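Local coordinates for ALDH21) (Physcomitrella patens subsp. patens, PDB 5N5S), which probably catalyses the NADP(+)-dependent, non-phosphorylating oxidation of D-glyceraldehyde 3-phosphate to 3-phosphoglycerate, as an aldehyde dehydrogenase, at residues Val185-Phe190 with Thr262-Gly267; Val283-Gly288 with Tyr440-Gly445. All coordinates share one frame; numbering follows the deposited sequence.

Contact 1 of 2, residues Val185-Phe190 with Thr262-Gly267; sequences VSPWNF and TFTGSG. With NAP (NADP nicotinamide-adenine-dinucleotide phosphate), chain G.
V185 and F263 are parallel strand partners: V185 N donates to T262 O at 3.1 Å, and V185 O accepts from T264 N at 3.0 Å. Both side chains stand on the same face of the sheet. With V185 CG1 anti to the backbone N (chi1 -176°), that methyl comes in at the edge of the F263 ring, 3.7 Å from CD1, and O4B of the NADP ribose lies near the same ring plane. The P187 ring lies aslant T264, its CD 3.7 Å from T264 CG2; that threonine methyl also packs on the nicotinamide, 3.5 Å from C3N. S266 grips the phosphate oxygen O1A twice, through its backbone N and through OG at 2.7 Å, while W188 N holds O2N and its indole edge meets O1N in plane. N189, also part of the succinate site, turns its amide to the nicotinamide, OD1 3.3 Å from C6N; an alanine here, lacking the amide, would probably open a gap beside C5N and C6N and let the nicotinamide ring shift. Helix 193-205 touches P187 and T264 through L194, helix 267-276 packs M273 on V185 and F263, and strand 281-285 flanks strand 260-264.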
ATOM      1  N   VAL B 185      30.293   3.421   2.339  1.00 64.50           N
ATOM      2  CA  VAL B 185      31.290   4.460   2.581  1.00 65.60           C
ATOM      3  C   VAL B 185      30.554   5.581   3.328  1.00 68.73           C
ATOM      4  O   VAL B 185      29.570   6.117   2.818  1.00 67.50           O
ATOM      5  CB  VAL B 185      31.999   4.935   1.287  1.00 69.70           C
ATOM      6  CG1 VAL B 185      33.097   5.932   1.614  1.00 71.13           C
ATOM      7  CG2 VAL B 185      32.574   3.760   0.495  1.00 69.72           C
ATOM      8  N   SER B 186      30.989   5.868   4.566  1.00 65.96           N
ATOM      9  CA  SER B 186      30.356   6.841   5.460  1.00 65.69           C
ATOM     10  C   SER B 186      31.246   8.072   5.769  1.00 71.62           C
ATOM     11  O   SER B 186      32.468   7.963   5.649  1.00 72.22           O
ATOM     12  CB  SER B 186      29.919   6.141   6.747  1.00 69.58           C
ATOM     13  OG  SER B 186      30.999   5.434   7.342  1.00 80.59           O
ATOM     14  N   PRO B 187      30.672   9.247   6.172  1.00 68.78           N
ATOM     15  CA  PRO B 187      31.517  10.421   6.453  1.00 70.12           C
ATOM     16  C   PRO B 187      31.966  10.525   7.918  1.00 75.93           C
ATOM     17  O   PRO B 187      31.708   9.615   8.705  1.00 75.98           O
ATOM     18  CB  PRO B 187      30.602  11.585   6.054  1.00 70.67           C
ATOM     19  CG  PRO B 187      29.240  11.106   6.380  1.00 73.07           C
ATOM     20  CD  PRO B 187      29.249   9.583   6.381  1.00 68.28           C
ATOM     21  N   TRP B 188      32.605  11.646   8.289  1.00 74.48           N
ATOM     22  CA  TRP B 188      33.091  11.850   9.647  1.00 76.89           C
ATOM     23  C   TRP B 188      32.074  12.482  10.621  1.00 84.49           C
ATOM     24  O   TRP B 188      32.180  12.208  11.814  1.00 85.82           O
ATOM     25  CB  TRP B 188      34.429  12.661   9.659  1.00 77.29           C
ATOM     26  CG  TRP B 188      34.269  14.141   9.419  1.00 78.35           C
ATOM     27  CD1 TRP B 188      34.405  14.798   8.232  1.00 80.87           C
ATOM     28  CD2 TRP B 188      33.861  15.127  10.378  1.00 78.70           C
ATOM     29  NE1 TRP B 188      34.095  16.130   8.388  1.00 80.65           N
ATOM     30  CE2 TRP B 188      33.745  16.357   9.692  1.00 82.59           C
ATOM     31  CE3 TRP B 188      33.577  15.092  11.757  1.00 80.67           C
ATOM     32  CZ2 TRP B 188      33.351  17.536  10.333  1.00 82.19           C
ATOM     33  CZ3 TRP B 188      33.170  16.256  12.386  1.00 82.49           C
ATOM     34  CH2 TRP B 188      33.072  17.462  11.681  1.00 82.95           C
ATOM     35  N   ASN B 189      31.182  13.395  10.155  1.00 82.50           N
ATOM     36  CA  ASN B 189      30.321  14.205  11.034  1.00 83.36           C
ATOM     37  C   ASN B 189      29.282  13.419  11.851  1.00 89.50           C
ATOM     38  O   ASN B 189      29.047  13.807  12.999  1.00 90.15           O
ATOM     39  CB  ASN B 189      29.677  15.388  10.321  1.00 83.32           C
ATOM     40  CG  ASN B 189      29.025  15.110   9.000  1.00 97.81           C
ATOM     41  OD1 ASN B 189      29.580  14.435   8.122  1.00 90.88           O
ATOM     42  ND2 ASN B 189      27.883  15.748   8.796  1.00 84.49           N
ATOM     43  N   PHE B 190      28.697  12.332  11.323  1.00 85.84           N
ATOM     44  CA  PHE B 190      27.818  11.481  12.134  1.00 85.87           C
ATOM     45  C   PHE B 190      28.380  10.085  11.975  1.00 91.07           C
ATOM     46  O   PHE B 190      27.906   9.330  11.119  1.00 91.50           O
ATOM     47  CB  PHE B 190      26.347  11.569  11.719  1.00 86.40           C
ATOM     48  CG  PHE B 190      25.661  12.873  12.030  1.00 88.35           C
ATOM     49  CD1 PHE B 190      25.767  13.956  11.164  1.00 91.99           C
ATOM     50  CD2 PHE B 190      24.864  13.003  13.158  1.00 91.08           C
ATOM     51  CE1 PHE B 190      25.121  15.162  11.444  1.00 93.11           C
ATOM     52  CE2 PHE B 190      24.211  14.205  13.436  1.00 94.28           C
ATOM     53  CZ  PHE B 190      24.341  15.276  12.575  1.00 92.43           C
ATOM     54  N   THR B 262      26.599   2.321  -1.550  1.00 58.78           N
ATOM     55  CA  THR B 262      25.865   3.354  -0.820  1.00 58.27           C
ATOM     56  C   THR B 262      26.901   4.276  -0.183  1.00 62.39           C
ATOM     57  O   THR B 262      27.708   3.848   0.647  1.00 62.31           O
ATOM     58  CB  THR B 262      24.749   2.793   0.100  1.00 62.54           C
ATOM     59  OG1 THR B 262      24.133   3.870   0.806  1.00 65.92           O
ATOM     60  CG2 THR B 262      25.220   1.706   1.063  1.00 58.31           C
ATOM     61  N   PHE B 263      26.927   5.520  -0.656  1.00 60.32           N
ATOM     62  CA  PHE B 263      27.871   6.535  -0.211  1.00 61.34           C
ATOM     63  C   PHE B 263      27.209   7.723   0.453  1.00 65.48           C
ATOM     64  O   PHE B 263      26.223   8.263  -0.058  1.00 65.50           O
ATOM     65  CB  PHE B 263      28.734   7.000  -1.401  1.00 63.69           C
ATOM     66  CG  PHE B 263      29.687   8.145  -1.131  1.00 66.41           C
ATOM     67  CD1 PHE B 263      30.970   7.908  -0.646  1.00 69.70           C
ATOM     68  CD2 PHE B 263      29.310   9.460  -1.377  1.00 68.08           C
ATOM     69  CE1 PHE B 263      31.854   8.966  -0.405  1.00 70.90           C
ATOM     70  CE2 PHE B 263      30.198  10.514  -1.129  1.00 71.37           C
ATOM     71  CZ  PHE B 263      31.465  10.255  -0.655  1.00 70.23           C
ATOM     72  N   THR B 264      27.807   8.165   1.568  1.00 62.48           N
ATOM     73  CA  THR B 264      27.433   9.364   2.317  1.00 61.43           C
ATOM     74  C   THR B 264      28.719  10.164   2.482  1.00 67.12           C
ATOM     75  O   THR B 264      29.692   9.668   3.058  1.00 67.77           O
ATOM     76  CB  THR B 264      26.681   9.036   3.620  1.00 66.23           C
ATOM     77  OG1 THR B 264      25.506   8.291   3.307  1.00 67.24           O
ATOM     78  CG2 THR B 264      26.239  10.284   4.363  1.00 62.98           C
ATOM     79  N   GLY B 265      28.739  11.351   1.896  1.00 64.20           N
ATOM     80  CA  GLY B 265      29.911  12.215   1.921  1.00 65.72           C
ATOM     81  C   GLY B 265      29.785  13.404   0.997  1.00 71.36           C
ATOM     82  O   GLY B 265      28.668  13.785   0.640  1.00 68.83           O
ATOM     83  N   SER B 266      30.932  14.041   0.651  1.00 70.78           N
ATOM     84  CA  SER B 266      30.968  15.242  -0.191  1.00 70.47           C
ATOM     85  C   SER B 266      30.536  14.980  -1.626  1.00 74.13           C
ATOM     86  O   SER B 266      30.804  13.903  -2.163  1.00 74.15           O
ATOM     87  CB  SER B 266      32.348  15.890  -0.165  1.00 74.51           C
ATOM     88  OG  SER B 266      33.286  15.132  -0.909  1.00 79.35           O
ATOM     89  N   GLY B 267      29.889  15.984  -2.223  1.00 70.05           N
ATOM     90  CA  GLY B 267      29.405  15.968  -3.600  1.00 69.60           C
ATOM     91  C   GLY B 267      30.427  15.563  -4.649  1.00 75.74           C
ATOM     92  O   GLY B 267      30.218  14.548  -5.320  1.00 75.05           O
TER
HETATM   93  PA  NAP G 502      34.230  13.028   2.206  1.00 82.35           P
HETATM   94  O1A NAP G 502      33.809  13.041   0.783  1.00 82.06           O
HETATM   95  O2A NAP G 502      35.593  13.684   2.456  1.00 84.13           O
HETATM   96  O5B NAP G 502      34.416  11.532   2.740  1.00 83.51           O
HETATM   97  C5B NAP G 502      33.383  10.562   3.008  1.00 84.52           C
HETATM   98  C4B NAP G 502      34.010   9.189   2.962  1.00 87.17           C
HETATM   99  O4B NAP G 502      34.511   8.917   1.631  1.00 87.77           O
HETATM  100  C3B NAP G 502      35.181   8.928   3.915  1.00 88.34           C
HETATM  101  O3B NAP G 502      35.045   7.633   4.494  1.00 88.48           O
HETATM  102  C2B NAP G 502      36.399   9.025   2.998  1.00 89.20           C
HETATM  103  O2B NAP G 502      37.611   8.400   3.469  1.00 92.15           O
HETATM  104  C1B NAP G 502      35.833   8.419   1.720  1.00 87.29           C
HETATM  105  N9A NAP G 502      36.496   8.613   0.430  1.00 84.30           N
HETATM  106  C8A NAP G 502      36.949   9.790  -0.106  1.00 83.57           C
HETATM  107  N7A NAP G 502      37.438   9.673  -1.316  1.00 83.84           N
HETATM  108  C5A NAP G 502      37.295   8.323  -1.601  1.00 82.84           C
HETATM  109  C6A NAP G 502      37.604   7.551  -2.743  1.00 81.30           C
HETATM  110  N6A NAP G 502      38.117   8.061  -3.864  1.00 78.90           N
HETATM  111  N1A NAP G 502      37.328   6.225  -2.702  1.00 81.83           N
HETATM  112  C2A NAP G 502      36.778   5.715  -1.593  1.00 81.60           C
HETATM  113  N3A NAP G 502      36.439   6.343  -0.460  1.00 81.32           N
HETATM  114  C4A NAP G 502      36.723   7.655  -0.529  1.00 82.75           C
HETATM  115  O3  NAP G 502      33.273  13.671   3.314  1.00 81.20           O
HETATM  116  PN  NAP G 502      33.424  14.043   4.863  1.00 81.92           P
HETATM  117  O1N NAP G 502      34.368  15.175   5.001  1.00 82.43           O
HETATM  118  O2N NAP G 502      33.674  12.807   5.636  1.00 80.26           O
HETATM  119  O5D NAP G 502      31.947  14.575   5.162  1.00 83.98           O
HETATM  120  C5D NAP G 502      31.519  15.900   4.756  1.00 83.02           C
HETATM  121  C4D NAP G 502      30.572  15.866   3.576  1.00 79.04           C
HETATM  122  O4D NAP G 502      29.555  14.855   3.786  1.00 77.68           O
HETATM  123  C3D NAP G 502      29.787  17.155   3.353  1.00 77.66           C
HETATM  124  O3D NAP G 502      29.667  17.472   1.969  1.00 79.34           O
HETATM  125  C2D NAP G 502      28.441  16.811   3.987  1.00 75.70           C
HETATM  126  O2D NAP G 502      27.336  17.595   3.563  1.00 75.51           O
HETATM  127  C1D NAP G 502      28.273  15.355   3.464  1.00 74.07           C
HETATM  128  N1N NAP G 502      27.239  14.604   4.289  1.00 66.24           N
HETATM  129  C2N NAP G 502      26.049  14.143   3.685  1.00 60.03           C
HETATM  130  C3N NAP G 502      25.070  13.578   4.486  1.00 61.12           C
HETATM  131  C7N NAP G 502      23.691  13.163   4.009  1.00 57.37           C
HETATM  132  O7N NAP G 502      22.941  12.526   4.781  1.00 59.50           O
HETATM  133  N7N NAP G 502      23.339  13.459   2.753  1.00 52.40           N
HETATM  134  C4N NAP G 502      25.307  13.471   5.858  1.00 65.28           C
HETATM  135  C5N NAP G 502      26.491  13.927   6.413  1.00 65.36           C
HETATM  136  C6N NAP G 502      27.446  14.482   5.613  1.00 66.39           C
HETATM  137  P2B NAP G 502      38.661   9.055   4.486  1.00 92.88           P
HETATM  138  O1X NAP G 502      38.138  10.244   5.257  1.00 93.27           O
HETATM  139  O2X NAP G 502      39.918   9.372   3.640  1.00 92.97           O
HETATM  140  O3X NAP G 502      38.925   7.838   5.371  1.00 93.19           O

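Contact 2 of 2, residues Val283-Gly288 with Tyr440-Gly445; sequences VMELGG and YGLQSG. With NAP (NADP nicotinamide-adenine-dinucleotide phosphate), chain G.
G288 and Y440 bring their backbones together with CA atoms 5.2 Å apart, but no hydrogen bond joins the two segments, and the loop after strand 281-285 meets the loop before strand 443-447 by packing alone. Y440 turns one ring face to G288, whose C sits 4.0 Å above the plane, toward the rim; G287 O is 3.6 Å from Y440 CD1. The first torsion of Y440, with CG beside the backbone N (chi1 -57°), lays the ring along G287 and G288. At the far end of that ring, OH bonds to the backbone N of E414. S487 OG is hydrogen-bonded to both G287 O and G441 N, tying the segments together through a third residue. L442 reaches in with its CD2 methyl: L442 CD2 is 3.7 Å from L286 O, and NADP N7N, the carboxamide nitrogen, is 3.9 Å from L442 CD2. N7N donates two bonds, to L286 O at 3.0 Å and to E285 OE2 at 3.2 Å. E285 gets its carboxylate there by bending at chi2 (-67°) instead of running out straight. G287 CA lies 3.2 Å from O2D of the nicotinamide ribose, and a CB there would be crowded by O3D of the same sugar. Two acceptors on one amide nitrogen should restrain the carboxamide from turning, and the leucine methyl beside it makes its surroundings partly apolar. E285 is predicted to belong to the active site, so the contact probably helps set the nicotinamide next to the catalytic machinery.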
ATOM      1  N   VAL B 283      23.579   4.698  -4.474  1.00 60.21           N
ATOM      2  CA  VAL B 283      22.837   5.539  -3.535  1.00 59.15           C
ATOM      3  C   VAL B 283      23.835   6.630  -3.152  1.00 65.10           C
ATOM      4  O   VAL B 283      24.958   6.307  -2.735  1.00 68.09           O
ATOM      5  CB  VAL B 283      22.326   4.754  -2.288  1.00 62.83           C
ATOM      6  CG1 VAL B 283      21.652   5.691  -1.273  1.00 62.59           C
ATOM      7  CG2 VAL B 283      21.372   3.637  -2.693  1.00 61.24           C
ATOM      8  N   MET B 284      23.452   7.908  -3.337  1.00 60.73           N
ATOM      9  CA  MET B 284      24.295   9.078  -3.057  1.00 60.85           C
ATOM     10  C   MET B 284      23.670  10.054  -2.075  1.00 64.83           C
ATOM     11  O   MET B 284      22.704  10.737  -2.412  1.00 64.98           O
ATOM     12  CB  MET B 284      24.694   9.812  -4.360  1.00 63.12           C
ATOM     13  CG  MET B 284      25.677   9.049  -5.217  1.00 67.39           C
ATOM     14  SD  MET B 284      27.313   9.025  -4.489  1.00 72.64           S
ATOM     15  CE  MET B 284      27.902   7.418  -5.052  1.00 69.92           C
ATOM     16  N   GLU B 285      24.235  10.135  -0.867  1.00 61.97           N
ATOM     17  CA  GLU B 285      23.811  11.072   0.176  1.00 62.14           C
ATOM     18  C   GLU B 285      24.932  12.107   0.278  1.00 67.28           C
ATOM     19  O   GLU B 285      25.955  11.849   0.912  1.00 67.73           O
ATOM     20  CB  GLU B 285      23.581  10.328   1.513  1.00 63.64           C
ATOM     21  CG  GLU B 285      22.289   9.518   1.574  1.00 69.78           C
ATOM     22  CD  GLU B 285      20.989  10.310   1.545  1.00 81.67           C
ATOM     23  OE1 GLU B 285      19.974   9.764   1.060  1.00 68.45           O
ATOM     24  OE2 GLU B 285      20.987  11.486   1.972  1.00 75.18           O
ATOM     25  N   LEU B 286      24.786  13.239  -0.424  1.00 64.39           N
ATOM     26  CA  LEU B 286      25.850  14.252  -0.511  1.00 64.95           C
ATOM     27  C   LEU B 286      25.520  15.562   0.232  1.00 70.76           C
ATOM     28  O   LEU B 286      24.623  15.570   1.072  1.00 71.14           O
ATOM     29  CB  LEU B 286      26.243  14.492  -1.987  1.00 64.44           C
ATOM     30  CG  LEU B 286      26.298  13.214  -2.856  1.00 67.75           C
ATOM     31  CD1 LEU B 286      26.192  13.529  -4.286  1.00 67.91           C
ATOM     32  CD2 LEU B 286      27.537  12.396  -2.596  1.00 69.26           C
ATOM     33  N   GLY B 287      26.294  16.620  -0.036  1.00 67.97           N
ATOM     34  CA  GLY B 287      26.186  17.910   0.627  1.00 67.98           C
ATOM     35  C   GLY B 287      24.934  18.729   0.371  1.00 71.20           C
ATOM     36  O   GLY B 287      24.086  18.360  -0.443  1.00 68.80           O
ATOM     37  N   GLY B 288      24.838  19.855   1.075  1.00 68.21           N
ATOM     38  CA  GLY B 288      23.731  20.787   0.955  1.00 67.32           C
ATOM     39  C   GLY B 288      24.079  22.215   1.324  1.00 72.24           C
ATOM     40  O   GLY B 288      25.048  22.468   2.042  1.00 73.48           O
ATOM     41  N   TYR B 440      22.591  22.732  -4.995  1.00 62.40           N
ATOM     42  CA  TYR B 440      22.213  21.764  -3.968  1.00 60.30           C
ATOM     43  C   TYR B 440      20.684  21.659  -3.867  1.00 60.68           C
ATOM     44  O   TYR B 440      19.974  22.426  -4.514  1.00 61.37           O
ATOM     45  CB  TYR B 440      22.840  22.129  -2.610  1.00 61.64           C
ATOM     46  CG  TYR B 440      24.349  22.250  -2.636  1.00 64.31           C
ATOM     47  CD1 TYR B 440      25.163  21.121  -2.552  1.00 65.87           C
ATOM     48  CD2 TYR B 440      24.966  23.496  -2.716  1.00 66.34           C
ATOM     49  CE1 TYR B 440      26.555  21.234  -2.542  1.00 67.82           C
ATOM     50  CE2 TYR B 440      26.352  23.623  -2.679  1.00 68.39           C
ATOM     51  CZ  TYR B 440      27.145  22.490  -2.609  1.00 75.53           C
ATOM     52  OH  TYR B 440      28.511  22.637  -2.608  1.00 76.39           O
ATOM     53  N   GLY B 441      20.196  20.711  -3.076  1.00 54.60           N
ATOM     54  CA  GLY B 441      18.766  20.501  -2.886  1.00 53.37           C
ATOM     55  C   GLY B 441      18.471  19.377  -1.922  1.00 57.65           C
ATOM     56  O   GLY B 441      17.830  18.395  -2.298  1.00 56.43           O
ATOM     57  N   LEU B 442      18.974  19.495  -0.682  1.00 55.69           N
ATOM     58  CA  LEU B 442      18.781  18.459   0.335  1.00 56.24           C
ATOM     59  C   LEU B 442      17.496  18.727   1.105  1.00 61.01           C
ATOM     60  O   LEU B 442      16.481  18.044   0.905  1.00 58.44           O
ATOM     61  CB  LEU B 442      20.035  18.319   1.245  1.00 57.05           C
ATOM     62  CG  LEU B 442      20.183  17.038   2.105  1.00 60.04           C
ATOM     63  CD1 LEU B 442      19.932  15.797   1.324  1.00 57.38           C
ATOM     64  CD2 LEU B 442      21.553  16.946   2.706  1.00 62.44           C
ATOM     65  N   GLN B 443      17.516  19.766   1.934  1.00 61.24           N
ATOM     66  CA  GLN B 443      16.339  20.207   2.665  1.00 61.05           C
ATOM     67  C   GLN B 443      16.245  21.711   2.654  1.00 66.98           C
ATOM     68  O   GLN B 443      17.199  22.402   2.278  1.00 66.11           O
ATOM     69  CB  GLN B 443      16.255  19.600   4.085  1.00 62.41           C
ATOM     70  CG  GLN B 443      16.174  18.043   4.061  1.00 62.34           C
ATOM     71  CD  GLN B 443      15.625  17.385   5.300  1.00 71.82           C
ATOM     72  OE1 GLN B 443      14.961  16.352   5.212  1.00 64.44           O
ATOM     73  NE2 GLN B 443      15.908  17.936   6.489  1.00 62.43           N
ATOM     74  N   SER B 444      15.038  22.201   2.958  1.00 65.11           N
ATOM     75  CA  SER B 444      14.673  23.601   3.107  1.00 64.73           C
ATOM     76  C   SER B 444      13.759  23.677   4.311  1.00 64.70           C
ATOM     77  O   SER B 444      13.151  22.671   4.684  1.00 61.20           O
ATOM     78  CB  SER B 444      13.921  24.103   1.878  1.00 69.87           C
ATOM     79  OG  SER B 444      14.796  24.494   0.833  1.00 83.69           O
ATOM     80  N   GLY B 445      13.680  24.863   4.903  1.00 60.67           N
ATOM     81  CA  GLY B 445      12.829  25.153   6.041  1.00 60.88           C
ATOM     82  C   GLY B 445      11.906  26.324   5.755  1.00 66.59           C
ATOM     83  O   GLY B 445      12.226  27.194   4.935  1.00 66.34           O
TER
HETATM   84  PA  NAP G 502      34.230  13.028   2.206  1.00 82.35           P
HETATM   85  O1A NAP G 502      33.809  13.041   0.783  1.00 82.06           O
HETATM   86  O2A NAP G 502      35.593  13.684   2.456  1.00 84.13           O
HETATM   87  O5B NAP G 502      34.416  11.532   2.740  1.00 83.51           O
HETATM   88  C5B NAP G 502      33.383  10.562   3.008  1.00 84.52           C
HETATM   89  C4B NAP G 502      34.010   9.189   2.962  1.00 87.17           C
HETATM   90  O4B NAP G 502      34.511   8.917   1.631  1.00 87.77           O
HETATM   91  C3B NAP G 502      35.181   8.928   3.915  1.00 88.34           C
HETATM   92  O3B NAP G 502      35.045   7.633   4.494  1.00 88.48           O
HETATM   93  C2B NAP G 502      36.399   9.025   2.998  1.00 89.20           C
HETATM   94  O2B NAP G 502      37.611   8.400   3.469  1.00 92.15           O
HETATM   95  C1B NAP G 502      35.833   8.419   1.720  1.00 87.29           C
HETATM   96  N9A NAP G 502      36.496   8.613   0.430  1.00 84.30           N
HETATM   97  C8A NAP G 502      36.949   9.790  -0.106  1.00 83.57           C
HETATM   98  N7A NAP G 502      37.438   9.673  -1.316  1.00 83.84           N
HETATM   99  C5A NAP G 502      37.295   8.323  -1.601  1.00 82.84           C
HETATM  100  C6A NAP G 502      37.604   7.551  -2.743  1.00 81.30           C
HETATM  101  N6A NAP G 502      38.117   8.061  -3.864  1.00 78.90           N
HETATM  102  N1A NAP G 502      37.328   6.225  -2.702  1.00 81.83           N
HETATM  103  C2A NAP G 502      36.778   5.715  -1.593  1.00 81.60           C
HETATM  104  N3A NAP G 502      36.439   6.343  -0.460  1.00 81.32           N
HETATM  105  C4A NAP G 502      36.723   7.655  -0.529  1.00 82.75           C
HETATM  106  O3  NAP G 502      33.273  13.671   3.314  1.00 81.20           O
HETATM  107  PN  NAP G 502      33.424  14.043   4.863  1.00 81.92           P
HETATM  108  O1N NAP G 502      34.368  15.175   5.001  1.00 82.43           O
HETATM  109  O2N NAP G 502      33.674  12.807   5.636  1.00 80.26           O
HETATM  110  O5D NAP G 502      31.947  14.575   5.162  1.00 83.98           O
HETATM  111  C5D NAP G 502      31.519  15.900   4.756  1.00 83.02           C
HETATM  112  C4D NAP G 502      30.572  15.866   3.576  1.00 79.04           C
HETATM  113  O4D NAP G 502      29.555  14.855   3.786  1.00 77.68           O
HETATM  114  C3D NAP G 502      29.787  17.155   3.353  1.00 77.66           C
HETATM  115  O3D NAP G 502      29.667  17.472   1.969  1.00 79.34           O
HETATM  116  C2D NAP G 502      28.441  16.811   3.987  1.00 75.70           C
HETATM  117  O2D NAP G 502      27.336  17.595   3.563  1.00 75.51           O
HETATM  118  C1D NAP G 502      28.273  15.355   3.464  1.00 74.07           C
HETATM  119  N1N NAP G 502      27.239  14.604   4.289  1.00 66.24           N
HETATM  120  C2N NAP G 502      26.049  14.143   3.685  1.00 60.03           C
HETATM  121  C3N NAP G 502      25.070  13.578   4.486  1.00 61.12           C
HETATM  122  C7N NAP G 502      23.691  13.163   4.009  1.00 57.37           C
HETATM  123  O7N NAP G 502      22.941  12.526   4.781  1.00 59.50           O
HETATM  124  N7N NAP G 502      23.339  13.459   2.753  1.00 52.40           N
HETATM  125  C4N NAP G 502      25.307  13.471   5.858  1.00 65.28           C
HETATM  126  C5N NAP G 502      26.491  13.927   6.413  1.00 65.36           C
HETATM  127  C6N NAP G 502      27.446  14.482   5.613  1.00 66.39           C
HETATM  128  P2B NAP G 502      38.661   9.055   4.486  1.00 92.88           P
HETATM  129  O1X NAP G 502      38.138  10.244   5.257  1.00 93.27           O
HETATM  130  O2X NAP G 502      39.918   9.372   3.640  1.00 92.97           O
HETATM  131  O3X NAP G 502      38.925   7.838   5.371  1.00 93.19           O

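Both contacts are buried, their centres about 12 Å apart, and they share a sheet, since strands 260-264 and 281-285 are neighbours in it. F263 O and E285 N, 2.8 Å apart, probably form one of the bonds between them, and F263 also packs on L286. Their chemistry differs with place. Contact 1 lies within the nucleotide-binding sheet, is joined by backbone bonds and reaches NADP from the adenine ribose through the phosphates to the nicotinamide. Contact 2 reaches from the end of that sheet to the loop leading into strand 443-447 of a second sheet, packs by van der Waals contact, and engages the coenzyme at its nicotinamide half. Together they border one cofactor site.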